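Local coordinates for BamaA.19900.a (PDB 6VZZ), which probably phosphorylates glucose using ATP and binds beta-D-glucopyranose in a pocket of its actin-like ATPase fold, at residues F167-G172 against D177-Q182; L187-G192 against R318-L323; I197-S202 against I325-R330; R264-T269 against K291-A296; N341-L346 against T373-V378. One frame throughout, in Å; residues are numbered along the deposited sequence.

Contact 1: residues F167-G172 against D177-Q182; sequences FKPLWG and DKVTLQ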
# COMPACT_ATOMS: atom_id res chain seq x y z
N PHE A 167 10.99 -20.25 -8.97
CA PHE A 167 11.03 -19.62 -7.66
C PHE A 167 11.44 -20.64 -6.61
O PHE A 167 11.18 -21.83 -6.76
CB PHE A 167 9.69 -18.99 -7.28
CG PHE A 167 9.45 -17.66 -7.92
CD1 PHE A 167 9.91 -16.50 -7.32
CD2 PHE A 167 8.80 -17.57 -9.13
CE1 PHE A 167 9.71 -15.28 -7.90
CE2 PHE A 167 8.59 -16.35 -9.72
CZ PHE A 167 9.05 -15.20 -9.10
N LYS A 168 12.10 -20.15 -5.56
CA LYS A 168 12.54 -20.98 -4.44
C LYS A 168 12.25 -20.25 -3.14
O LYS A 168 12.38 -19.02 -3.07
CB LYS A 168 14.04 -21.31 -4.51
CG LYS A 168 14.40 -22.49 -5.40
CD LYS A 168 14.03 -23.81 -4.74
CE LYS A 168 14.15 -24.98 -5.70
NZ LYS A 168 13.32 -24.75 -6.93
N PRO A 169 11.83 -20.97 -2.10
CA PRO A 169 11.62 -20.32 -0.80
C PRO A 169 12.95 -19.95 -0.16
O PRO A 169 13.92 -20.72 -0.21
CB PRO A 169 10.89 -21.38 0.03
CG PRO A 169 10.51 -22.46 -0.94
CD PRO A 169 11.47 -22.39 -2.07
N LEU A 170 12.99 -18.76 0.43
CA LEU A 170 14.11 -18.38 1.28
C LEU A 170 13.79 -18.50 2.76
O LEU A 170 14.68 -18.81 3.56
CB LEU A 170 14.56 -16.95 0.97
CG LEU A 170 15.24 -16.69 -0.37
CD1 LEU A 170 15.75 -15.26 -0.45
CD2 LEU A 170 16.37 -17.67 -0.62
N TRP A 171 12.53 -18.27 3.15
CA TRP A 171 12.10 -18.51 4.52
C TRP A 171 10.57 -18.44 4.59
O TRP A 171 9.90 -18.05 3.63
CB TRP A 171 12.76 -17.53 5.50
CG TRP A 171 12.33 -16.09 5.44
CD1 TRP A 171 11.07 -15.59 5.64
CD2 TRP A 171 13.17 -14.94 5.24
NE1 TRP A 171 11.07 -14.22 5.55
CE2 TRP A 171 12.35 -13.80 5.32
CE3 TRP A 171 14.54 -14.77 5.00
CZ2 TRP A 171 12.85 -12.51 5.15
CZ3 TRP A 171 15.04 -13.49 4.83
CH2 TRP A 171 14.20 -12.37 4.91
N GLY A 172 10.03 -18.85 5.73
CA GLY A 172 8.61 -18.83 5.96
C GLY A 172 8.03 -20.20 6.24
O GLY A 172 8.69 -21.22 6.08
N ASP A 177 7.77 -26.67 1.33
CA ASP A 177 6.81 -27.07 0.31
C ASP A 177 7.21 -26.54 -1.06
O ASP A 177 7.97 -25.57 -1.18
CB ASP A 177 5.41 -26.55 0.66
CG ASP A 177 4.94 -27.01 2.03
OD1 ASP A 177 5.31 -28.13 2.44
OD2 ASP A 177 4.19 -26.25 2.68
N LYS A 178 6.69 -27.19 -2.10
CA LYS A 178 6.89 -26.70 -3.46
C LYS A 178 6.18 -25.36 -3.61
O LYS A 178 5.11 -25.14 -3.03
CB LYS A 178 6.37 -27.71 -4.48
N VAL A 179 6.79 -24.45 -4.37
CA VAL A 179 6.28 -23.08 -4.42
C VAL A 179 4.91 -23.06 -5.09
O VAL A 179 4.74 -23.52 -6.22
CB VAL A 179 7.26 -22.15 -5.13
CG1 VAL A 179 6.69 -20.74 -5.20
CG2 VAL A 179 8.60 -22.12 -4.39
N THR A 180 3.92 -22.55 -4.36
CA THR A 180 2.55 -22.39 -4.83
C THR A 180 1.94 -21.25 -4.02
O THR A 180 2.33 -21.03 -2.87
CB THR A 180 1.74 -23.69 -4.67
OG1 THR A 180 0.62 -23.68 -5.56
CG2 THR A 180 1.24 -23.84 -3.25
N LEU A 181 1.02 -20.51 -4.61
CA LEU A 181 0.46 -19.33 -3.96
C LEU A 181 -0.91 -19.65 -3.38
O LEU A 181 -1.77 -20.23 -4.07
CB LEU A 181 0.36 -18.16 -4.94
CG LEU A 181 1.71 -17.64 -5.45
CD1 LEU A 181 1.52 -16.38 -6.24
CD2 LEU A 181 2.66 -17.40 -4.30
N GLN A 182 -1.12 -19.29 -2.12
CA GLN A 182 -2.39 -19.51 -1.46
C GLN A 182 -3.36 -18.39 -1.83
O GLN A 182 -2.98 -17.40 -2.46
CB GLN A 182 -2.18 -19.60 0.05
CG GLN A 182 -1.29 -20.77 0.49
CD GLN A 182 -1.82 -22.13 0.05
OE1 GLN A 182 -3.03 -22.41 0.12
NE2 GLN A 182 -0.91 -22.99 -0.41

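Contact 2: residues L187-G192 against R318-L323; sequences LVLAVG and RIAKNL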
# COMPACT_ATOMS: atom_id res chain seq x y z
N LEU A 187 3.04 -9.79 -2.06
CA LEU A 187 3.78 -8.63 -2.54
C LEU A 187 4.84 -9.10 -3.53
O LEU A 187 5.54 -10.08 -3.29
CB LEU A 187 4.43 -7.91 -1.36
CG LEU A 187 5.25 -6.64 -1.55
CD1 LEU A 187 4.40 -5.50 -2.07
CD2 LEU A 187 5.92 -6.24 -0.24
N VAL A 188 4.95 -8.40 -4.66
CA VAL A 188 5.97 -8.69 -5.66
C VAL A 188 6.88 -7.48 -5.79
O VAL A 188 6.40 -6.35 -5.96
CB VAL A 188 5.36 -9.07 -7.02
CG1 VAL A 188 6.47 -9.30 -8.04
CG2 VAL A 188 4.46 -10.29 -6.89
N LEU A 189 8.20 -7.70 -5.69
CA LEU A 189 9.22 -6.67 -5.82
C LEU A 189 10.24 -7.09 -6.86
O LEU A 189 10.60 -8.27 -6.95
CB LEU A 189 9.96 -6.40 -4.48
CG LEU A 189 9.17 -6.11 -3.21
CD1 LEU A 189 8.74 -7.39 -2.52
CD2 LEU A 189 9.98 -5.25 -2.27
N ALA A 190 10.74 -6.12 -7.63
CA ALA A 190 11.81 -6.38 -8.58
C ALA A 190 12.80 -5.22 -8.57
O ALA A 190 12.40 -4.07 -8.75
CB ALA A 190 11.28 -6.60 -10.00
N VAL A 191 14.08 -5.55 -8.39
CA VAL A 191 15.15 -4.56 -8.34
C VAL A 191 15.87 -4.58 -9.68
O VAL A 191 16.43 -5.61 -10.08
CB VAL A 191 16.13 -4.84 -7.19
CG1 VAL A 191 17.15 -3.71 -7.07
CG2 VAL A 191 15.39 -5.03 -5.89
N GLY A 192 15.88 -3.44 -10.37
CA GLY A 192 16.53 -3.30 -11.65
C GLY A 192 16.95 -1.87 -11.90
O GLY A 192 17.61 -1.26 -11.05
N ARG A 318 13.91 -3.18 4.09
CA ARG A 318 13.14 -2.25 4.91
C ARG A 318 11.82 -1.86 4.25
O ARG A 318 10.79 -1.78 4.93
CB ARG A 318 13.96 -1.00 5.22
CG ARG A 318 13.24 -0.05 6.15
CD ARG A 318 14.22 0.95 6.76
NE ARG A 318 15.44 0.28 7.18
CZ ARG A 318 16.58 0.89 7.46
NH1 ARG A 318 17.64 0.17 7.81
NH2 ARG A 318 16.68 2.21 7.37
N ILE A 319 11.82 -1.60 2.94
CA ILE A 319 10.56 -1.29 2.28
C ILE A 319 9.67 -2.52 2.23
O ILE A 319 8.45 -2.44 2.40
CB ILE A 319 10.82 -0.69 0.88
CG1 ILE A 319 9.51 -0.31 0.17
CG2 ILE A 319 11.59 -1.65 -0.01
CD1 ILE A 319 8.58 0.56 0.98
N ALA A 320 10.27 -3.70 2.05
CA ALA A 320 9.47 -4.92 2.03
C ALA A 320 8.84 -5.18 3.39
O ALA A 320 7.66 -5.57 3.46
CB ALA A 320 10.33 -6.10 1.58
N LYS A 321 9.59 -4.97 4.47
CA LYS A 321 9.06 -5.12 5.82
C LYS A 321 7.82 -4.26 6.01
O LYS A 321 6.75 -4.75 6.40
CB LYS A 321 10.13 -4.76 6.84
CG LYS A 321 9.63 -4.60 8.26
CD LYS A 321 10.37 -3.50 8.99
CE LYS A 321 11.82 -3.43 8.56
NZ LYS A 321 12.64 -2.49 9.40
N ASN A 322 7.93 -2.96 5.72
CA ASN A 322 6.82 -2.05 5.98
C ASN A 322 5.63 -2.29 5.07
O ASN A 322 4.48 -2.10 5.49
CB ASN A 322 7.33 -0.62 5.90
CG ASN A 322 8.12 -0.24 7.13
OD1 ASN A 322 7.55 0.02 8.20
ND2 ASN A 322 9.45 -0.27 7.03
N LEU A 323 5.86 -2.72 3.82
CA LEU A 323 4.73 -3.02 2.95
C LEU A 323 4.02 -4.30 3.40
O LEU A 323 2.79 -4.41 3.28
CB LEU A 323 5.19 -3.14 1.51
CG LEU A 323 5.68 -1.86 0.83
CD1 LEU A 323 6.18 -2.19 -0.55
CD2 LEU A 323 4.59 -0.81 0.77

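Contact 3: residues I197-S202 against I325-R330; sequences IATLLS and IGLQVR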
# COMPACT_ATOMS: atom_id res chain seq x y z
N ILE A 197 7.20 -2.51 -7.72
CA ILE A 197 6.38 -3.09 -6.66
C ILE A 197 4.93 -3.19 -7.13
O ILE A 197 4.35 -2.20 -7.59
CB ILE A 197 6.48 -2.27 -5.36
CG1 ILE A 197 7.87 -2.43 -4.74
CG2 ILE A 197 5.40 -2.71 -4.39
CD1 ILE A 197 8.08 -1.59 -3.53
N ALA A 198 4.35 -4.38 -6.99
CA ALA A 198 2.93 -4.61 -7.23
C ALA A 198 2.44 -5.64 -6.22
O ALA A 198 3.23 -6.22 -5.47
CB ALA A 198 2.68 -5.06 -8.67
N THR A 199 1.13 -5.88 -6.19
CA THR A 199 0.56 -6.82 -5.22
C THR A 199 -0.46 -7.72 -5.90
O THR A 199 -1.35 -7.24 -6.60
CB THR A 199 -0.11 -6.10 -4.05
OG1 THR A 199 0.85 -5.24 -3.41
CG2 THR A 199 -0.63 -7.10 -3.01
N LEU A 200 -0.34 -9.03 -5.67
CA LEU A 200 -1.36 -9.99 -6.04
C LEU A 200 -2.40 -10.03 -4.93
O LEU A 200 -2.08 -10.36 -3.79
CB LEU A 200 -0.74 -11.37 -6.27
CG LEU A 200 0.09 -11.59 -7.54
CD1 LEU A 200 1.01 -12.79 -7.41
CD2 LEU A 200 -0.82 -11.76 -8.75
N LEU A 201 -3.65 -9.69 -5.26
CA LEU A 201 -4.70 -9.53 -4.27
C LEU A 201 -5.69 -10.69 -4.33
O LEU A 201 -6.05 -11.16 -5.41
CB LEU A 201 -5.47 -8.22 -4.50
CG LEU A 201 -4.72 -6.89 -4.37
CD1 LEU A 201 -5.61 -5.73 -4.76
CD2 LEU A 201 -4.24 -6.73 -2.95
N SER A 202 -6.14 -11.12 -3.15
CA SER A 202 -7.25 -12.06 -3.00
C SER A 202 -8.32 -11.41 -2.12
O SER A 202 -8.35 -11.64 -0.91
CB SER A 202 -6.78 -13.39 -2.39
OG SER A 202 -6.31 -14.27 -3.39
N ILE A 325 3.58 -5.19 6.44
CA ILE A 325 2.74 -4.76 7.56
C ILE A 325 1.53 -4.00 7.04
O ILE A 325 0.39 -4.32 7.39
CB ILE A 325 3.57 -3.92 8.54
CG1 ILE A 325 4.54 -4.83 9.30
CG2 ILE A 325 2.67 -3.11 9.47
CD1 ILE A 325 5.54 -4.09 10.11
N GLY A 326 1.76 -3.00 6.19
CA GLY A 326 0.66 -2.19 5.71
C GLY A 326 -0.32 -2.96 4.84
O GLY A 326 -1.54 -2.80 4.99
N LEU A 327 0.19 -3.79 3.94
CA LEU A 327 -0.66 -4.53 3.02
C LEU A 327 -1.18 -5.84 3.59
O LEU A 327 -2.11 -6.42 3.02
CB LEU A 327 0.09 -4.80 1.71
CG LEU A 327 0.43 -3.51 0.95
CD1 LEU A 327 1.19 -3.79 -0.34
CD2 LEU A 327 -0.84 -2.70 0.66
N GLN A 328 -0.63 -6.31 4.71
CA GLN A 328 -1.08 -7.55 5.35
C GLN A 328 -1.01 -8.72 4.37
O GLN A 328 -1.95 -9.51 4.25
CB GLN A 328 -2.49 -7.40 5.92
CG GLN A 328 -2.57 -6.55 7.16
CD GLN A 328 -1.83 -7.17 8.35
OE1 GLN A 328 -2.29 -8.15 8.93
NE2 GLN A 328 -0.68 -6.59 8.70
N VAL A 329 0.11 -8.81 3.65
CA VAL A 329 0.31 -9.92 2.72
C VAL A 329 0.67 -11.19 3.48
O VAL A 329 1.08 -11.17 4.64
CB VAL A 329 1.39 -9.58 1.67
CG1 VAL A 329 1.00 -8.34 0.87
CG2 VAL A 329 2.76 -9.41 2.35
N ARG A 330 0.51 -12.32 2.80
CA ARG A 330 0.95 -13.61 3.31
C ARG A 330 2.40 -13.93 2.94
O ARG A 330 3.07 -14.68 3.66
CB ARG A 330 0.02 -14.72 2.81
CG ARG A 330 0.57 -16.12 2.98
CD ARG A 330 -0.52 -17.10 3.32
NE ARG A 330 0.00 -18.46 3.39
CZ ARG A 330 -0.75 -19.54 3.56
NH1 ARG A 330 -2.06 -19.43 3.67
NH2 ARG A 330 -0.18 -20.74 3.61

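Contact 4: residues R264-T269 against K291-A296; sequences RGLVIT and KIAKNA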
# COMPACT_ATOMS: atom_id res chain seq x y z
N ARG A 264 21.47 2.39 -10.32
CA ARG A 264 22.16 3.64 -10.01
C ARG A 264 22.26 3.85 -8.50
O ARG A 264 23.20 4.49 -8.03
CB ARG A 264 21.44 4.82 -10.68
CG ARG A 264 20.08 5.17 -10.09
CD ARG A 264 19.32 6.15 -10.98
NE ARG A 264 18.07 6.58 -10.37
CZ ARG A 264 16.91 5.94 -10.49
NH1 ARG A 264 16.84 4.83 -11.22
NH2 ARG A 264 15.81 6.40 -9.89
N GLY A 265 21.32 3.29 -7.74
CA GLY A 265 21.39 3.41 -6.29
C GLY A 265 22.54 2.62 -5.70
O GLY A 265 23.25 3.11 -4.82
N LEU A 266 22.75 1.40 -6.19
CA LEU A 266 23.93 0.65 -5.77
C LEU A 266 25.21 1.37 -6.17
O LEU A 266 26.18 1.37 -5.42
CB LEU A 266 23.88 -0.76 -6.37
CG LEU A 266 25.10 -1.64 -6.07
CD1 LEU A 266 25.25 -1.89 -4.58
CD2 LEU A 266 25.01 -2.94 -6.84
N VAL A 267 25.21 2.01 -7.34
CA VAL A 267 26.40 2.72 -7.79
C VAL A 267 26.67 3.93 -6.89
O VAL A 267 27.83 4.20 -6.53
CB VAL A 267 26.26 3.14 -9.26
CG1 VAL A 267 27.36 4.12 -9.66
CG2 VAL A 267 26.27 1.92 -10.17
N ILE A 268 25.63 4.67 -6.51
CA ILE A 268 25.87 5.88 -5.73
C ILE A 268 26.20 5.52 -4.28
O ILE A 268 27.03 6.18 -3.64
CB ILE A 268 24.69 6.86 -5.83
CG1 ILE A 268 25.11 8.24 -5.33
CG2 ILE A 268 23.46 6.36 -5.07
CD1 ILE A 268 24.00 9.29 -5.36
N THR A 269 25.58 4.46 -3.74
CA THR A 269 25.99 3.96 -2.43
C THR A 269 27.45 3.51 -2.45
O THR A 269 28.20 3.77 -1.50
CB THR A 269 25.07 2.82 -2.02
OG1 THR A 269 23.73 3.30 -1.92
CG2 THR A 269 25.49 2.23 -0.67
N LYS A 291 29.02 -5.10 -11.88
CA LYS A 291 30.33 -5.47 -11.37
C LYS A 291 30.40 -5.29 -9.85
O LYS A 291 30.97 -6.13 -9.15
CB LYS A 291 31.42 -4.67 -12.07
N ILE A 292 29.81 -4.21 -9.33
CA ILE A 292 29.73 -4.03 -7.89
C ILE A 292 29.02 -5.21 -7.25
O ILE A 292 29.48 -5.78 -6.24
CB ILE A 292 29.03 -2.70 -7.55
CG1 ILE A 292 29.74 -1.53 -8.23
CG2 ILE A 292 28.96 -2.49 -6.05
CD1 ILE A 292 28.98 -0.24 -8.17
N ALA A 293 27.89 -5.62 -7.83
CA ALA A 293 27.09 -6.71 -7.27
C ALA A 293 27.84 -8.04 -7.32
O ALA A 293 27.81 -8.81 -6.36
CB ALA A 293 25.76 -6.82 -8.01
N LYS A 294 28.52 -8.34 -8.44
CA LYS A 294 29.31 -9.56 -8.50
C LYS A 294 30.46 -9.51 -7.50
O LYS A 294 30.65 -10.43 -6.70
CB LYS A 294 29.84 -9.79 -9.92
N ASN A 295 31.24 -8.42 -7.53
CA ASN A 295 32.34 -8.24 -6.58
C ASN A 295 31.91 -8.44 -5.14
O ASN A 295 32.71 -8.87 -4.31
CB ASN A 295 32.95 -6.84 -6.73
CG ASN A 295 34.01 -6.77 -7.80
OD1 ASN A 295 34.28 -7.75 -8.50
ND2 ASN A 295 34.62 -5.60 -7.94
N ALA A 296 30.65 -8.13 -4.83
CA ALA A 296 30.18 -8.17 -3.45
C ALA A 296 30.08 -9.59 -2.89
O ALA A 296 30.09 -9.76 -1.67
CB ALA A 296 28.82 -7.48 -3.34

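Contact 5: residues N341-L346 against T373-V378; sequences NNNLFL and TQTKPV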
# COMPACT_ATOMS: atom_id res chain seq x y z
N ASN A 341 20.94 -13.33 -10.30
CA ASN A 341 22.37 -13.18 -10.07
C ASN A 341 22.72 -12.68 -8.67
O ASN A 341 23.90 -12.69 -8.31
CB ASN A 341 22.98 -12.23 -11.10
CG ASN A 341 22.76 -12.69 -12.53
OD1 ASN A 341 22.22 -11.96 -13.35
ND2 ASN A 341 23.19 -13.91 -12.84
N ASN A 342 21.73 -12.25 -7.89
CA ASN A 342 21.99 -11.71 -6.56
C ASN A 342 21.52 -12.62 -5.43
O ASN A 342 21.66 -12.25 -4.26
CB ASN A 342 21.33 -10.34 -6.40
CG ASN A 342 22.02 -9.27 -7.22
OD1 ASN A 342 23.13 -9.46 -7.70
ND2 ASN A 342 21.37 -8.12 -7.37
N ASN A 343 20.98 -13.80 -5.73
CA ASN A 343 20.52 -14.68 -4.67
C ASN A 343 21.67 -15.25 -3.86
O ASN A 343 21.52 -15.51 -2.66
CB ASN A 343 19.69 -15.83 -5.23
CG ASN A 343 18.36 -15.37 -5.79
OD1 ASN A 343 17.72 -14.48 -5.23
ND2 ASN A 343 17.95 -15.98 -6.89
N LEU A 344 22.84 -15.45 -4.49
CA LEU A 344 23.99 -15.93 -3.74
C LEU A 344 24.40 -14.92 -2.69
O LEU A 344 24.61 -15.28 -1.52
CB LEU A 344 25.15 -16.23 -4.68
CG LEU A 344 26.50 -16.49 -3.99
CD1 LEU A 344 26.50 -17.80 -3.21
CD2 LEU A 344 27.65 -16.45 -5.00
N PHE A 345 24.51 -13.65 -3.07
CA PHE A 345 24.81 -12.61 -2.09
C PHE A 345 23.79 -12.64 -0.96
O PHE A 345 24.15 -12.50 0.22
CB PHE A 345 24.84 -11.23 -2.72
CG PHE A 345 25.06 -10.13 -1.73
CD1 PHE A 345 26.35 -9.74 -1.39
CD2 PHE A 345 23.99 -9.51 -1.10
CE1 PHE A 345 26.57 -8.74 -0.45
CE2 PHE A 345 24.21 -8.51 -0.15
CZ PHE A 345 25.50 -8.13 0.17
N LEU A 346 22.52 -12.82 -1.31
CA LEU A 346 21.45 -12.83 -0.32
C LEU A 346 21.64 -13.95 0.70
O LEU A 346 21.48 -13.73 1.91
CB LEU A 346 20.13 -12.96 -1.07
CG LEU A 346 18.82 -12.38 -0.58
CD1 LEU A 346 17.81 -12.42 -1.72
CD2 LEU A 346 18.32 -13.18 0.61
N THR A 373 12.16 -16.19 -3.95
CA THR A 373 13.03 -15.42 -4.82
C THR A 373 13.18 -16.18 -6.13
O THR A 373 13.22 -17.41 -6.15
CB THR A 373 14.39 -15.13 -4.15
OG1 THR A 373 15.08 -14.11 -4.88
CG2 THR A 373 15.25 -16.40 -4.06
N GLN A 374 13.23 -15.43 -7.23
CA GLN A 374 13.32 -16.04 -8.55
C GLN A 374 14.72 -16.61 -8.75
O GLN A 374 15.71 -15.94 -8.48
CB GLN A 374 12.98 -15.01 -9.62
CG GLN A 374 12.86 -15.58 -11.02
CD GLN A 374 12.46 -14.53 -12.05
OE1 GLN A 374 11.80 -13.54 -11.73
NE2 GLN A 374 12.87 -14.74 -13.29
N THR A 375 14.79 -17.85 -9.24
CA THR A 375 16.05 -18.57 -9.34
C THR A 375 16.46 -18.93 -10.76
O THR A 375 17.63 -19.26 -10.97
CB THR A 375 15.99 -19.87 -8.53
OG1 THR A 375 14.82 -20.61 -8.92
CG2 THR A 375 15.91 -19.57 -7.03
N LYS A 376 15.54 -18.91 -11.73
CA LYS A 376 15.92 -19.15 -13.10
C LYS A 376 15.52 -17.94 -13.95
O LYS A 376 14.46 -17.35 -13.71
CB LYS A 376 15.27 -20.43 -13.65
N PRO A 377 16.35 -17.53 -14.91
CA PRO A 377 15.96 -16.41 -15.77
C PRO A 377 14.71 -16.76 -16.55
O PRO A 377 14.63 -17.81 -17.20
CB PRO A 377 17.17 -16.24 -16.70
CG PRO A 377 18.28 -17.00 -16.08
CD PRO A 377 17.64 -18.11 -15.30
N VAL A 378 13.72 -15.89 -16.47
CA VAL A 378 12.49 -16.03 -17.24
C VAL A 378 11.84 -14.66 -17.22
O VAL A 378 11.81 -13.99 -16.18
CB VAL A 378 11.57 -17.14 -16.68
CG1 VAL A 378 11.25 -16.91 -15.22
CG2 VAL A 378 10.29 -17.22 -17.49

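Contact 1: residues F167-G172 against D177-Q182
Phe167 O has the methyl Val179 CG2 3.5 Å away, the nearest approach between a strand and the loop that doubles back alongside it; no hydrogen bond passes between the two segments. Strand 167-171 is an outermost strand of the mixed six-stranded sheet of this actin-like fold, and on its inner side the backbone of Lys168 is bonded to that of Thr373 in strand 370-374. A classic beta bulge ends the strand, with Leu170 and Trp171 both facing Leu371.

Val179 carries the loop's side of the contact. With CG1 anti to its own backbone N (chi1 178°), that branch meets Phe167 CB at 4.0 Å. The other branch, CG2, lies between the Phe167 carbonyl and the proline ring, where it sits 3.7 Å from Pro169 CD. A short, branched valine suits a place where two neighbours are touched from one CB.

Of the Phe167 side chain it is CB that meets the loop. Its ring leads away and packs on Gln374 of strand 370-374, and Val179 likewise reaches Phe372 of that strand. The backbone bonds to strand 370-374 are made here by Lys168 and Leu170, so a proline between them, lacking an N-H, is probably tolerated, and its ring offers the loop a rigid apolar surface. Further along the loop, the backbone N of Leu181 bonds to OD1 of Asn158, anchoring it to helix 146-159. At the loop's other end, Pro169 CG rests 4.0 Å from the carbonyl oxygen Asp177 O.

Contact 2: residues L187-G192 against R318-L323
Helix 303-327 packs on the six-stranded sheet of this actin-like ATPase fold, bringing Ala320 and Leu323 against Leu187 and Leu189 of strand 186-191. The short segments run nearly antiparallel, at 165°, with their axes 10.2 Å apart. The helix leads on into strand 331-335, the parallel neighbour of strand 186-191. Val188 and Ala190, the intervening residues of the strand, pack instead on helix 146-159.

Leu187 and Leu323 meet at about a right angle. Leu187 has CG anti to its backbone N (chi1 -179°), which extends the branch toward the helix: CD2 packs on Leu323 CB at 3.6 Å, and both of its methyls touch Leu323 CD1. One turn earlier on the helix, Leu189 CD2 meets Ala320 CB at 4.0 Å. The small alanine suits this place, where a long leucine already fills the distance from the sheet.

The polar groups of the helix are engaged elsewhere. Asn322 ND2 donates to Arg318 O at 2.9 Å, and the backbone N of Asn322 reaches the same oxygen from the opposite face of its carbonyl plane. Asn322 OD1 accepts from Ala223 N of the second subunit, and Arg318 forms salt bridges to Glu237 and Glu356. With no hydrogen bond across the contact, strand and helix are joined by buried aliphatic surface, while the charged and amide groups serve other parts of the protein and the dimer.

Contact 3: residues I197-S202 against I325-R330
Thr199 and Leu327 approach at a slant, the threonine's hydroxyl branch against one methyl of the leucine: OG1 lies 3.4 Å from Leu327 CD1. This is where strand 195-201 of the actin-like fold's six-stranded sheet meets the last turn of helix 303-327. Threonine's second branch points elsewhere. Because Thr199 CG2 is anti to its backbone N (chi1 -57° for OG1), it turns toward Val329, whose CG1 is a loose 4.4 Å from it. A beta-branched residue is well suited to the strand, and here its two branches face two successive parts of the other segment. Leu187 of the neighbouring strand also packs on both Thr199 and Leu327.

Leu327 packs on Phe219 of the second subunit as well. Ile325 and Gln328 touch His221 and Glu218 of that same subunit, both residues of the glucose pocket, so this end of the helix adjoins the neighbouring subunit's sugar-binding residues.

Gln328 leaves the helical backbone with a positive phi of 56°, and its side chain folds back. NE2 donates to Ile325 O at 2.8 Å in a nearly straight bond (175°), lying in the carbonyl plane on a lone pair, with the oxygen in the plane of the glutamine amide.

Contact 4: residues R264-T269 against K291-A296
Apolar contacts do all the joining between Leu266 and Val267 of helix 263-276 and Ile292 and Ala293 of helix 289-295, two successive helices of the glucokinase chain that both adjoin helix 303-327. Their short segments cross at 69°, with axes 10.5 Å apart. Ile292 is central. With CG2 anti to its backbone N (chi1 -56° for CG1), its branches part: CG2 lies against Leu266, about 4.0 Å from CG of that residue, and CD1 reaches the other way, 4.0 Å from Val267 CG2. Leucine and isoleucine slide past each other in opposite directions, whereas valine and isoleucine meet at about a right angle. Leu266 also stretches past Ile292, so that its CD2 comes 4.1 Å from Ala293 CB. Alanine's small methyl suits a spot where Leu266 and Met309 of helix 303-327 both come close.

No hydrogen bond passes between the two segments. Thr269 OG1 donates to Gly265 O at 2.9 Å, and the backbone N of Thr269 reaches that oxygen from the opposite face of the carbonyl, so one acceptor is used twice and the hydroxyl is settled on its own helix.

One ionic link leaves the contact: Arg264 NH2 forms a salt bridge with Glu258, a residue of the glucose pocket. Between these two segments the contact is thus wholly aliphatic, while the Thr269 hydroxyl and the Arg264 guanidinium find their partners elsewhere.

Contact 5: residues N341-L346 against T373-V378
The amide of Asn343 is the flat group that joins helix 343-348 to strand 370-374 and the turn after it, and both its polar atoms are used. ND2 donates to Gln374 O at 2.7 Å, with that oxygen in the plane of the amide (3° out). OD1 accepts from Thr373 OG1 at 2.7 Å, the hydroxyl standing 26° from the carbonyl plane. Over one face lie two threonine methyls: Thr373 CG2, 3.7 Å from Asn343 CG, and Thr375 CG2, 4.1 Å from Asn343 ND2. Thr373 has OG1 anti to its backbone N, which places the hydroxyl at OD1 and the methyl over the amide. Asparagine suits the place, offering a donor and an acceptor on one short arm. OD1 has a second donor, Gln339 NE2 of helix 337-340.

Strand 370-374 lies next to strand 167-171 in the six-stranded sheet of the actin-like fold. Gln374 holds the turn that follows it: NE2 donates to Lys376 O at 3.1 Å in a nearly straight bond (172°), and also to Val378 O, while OE1 accepts from Gly336 N. The extended side chain of glutamine thus pins three backbone positions.

The two bonds across the contact, together with Gln339 NE2 at OD1, probably hold the Asn343 amide in this rotation, and they tie the start of the helix to strand 370-374 and the turn beyond it.

Overall arrangement
Contacts 1, 2, 3 and 5 all reach the one mixed six-stranded sheet. Contacts 1 and 5, with centres 14 Å apart, lie on outermost strand 167-171 and its neighbour 370-374, and Leu170 packs on Leu346 between them. Contact 1 also meets contact 3, Leu181 against Leu200. The centres of contacts 2 and 3 are 10 Å apart; both use helix 303-327 and touch the second subunit. Contact 4 joins helices that fall, in sequence, between the two segments of contacts 2 and 3, and it meets contact 5 where Ala293 touches Asn342. The side chain of Leu189 is about 9 Å from a bound glucose, and Arg264 in contact 4 is salt-bridged to pocket residue Glu258.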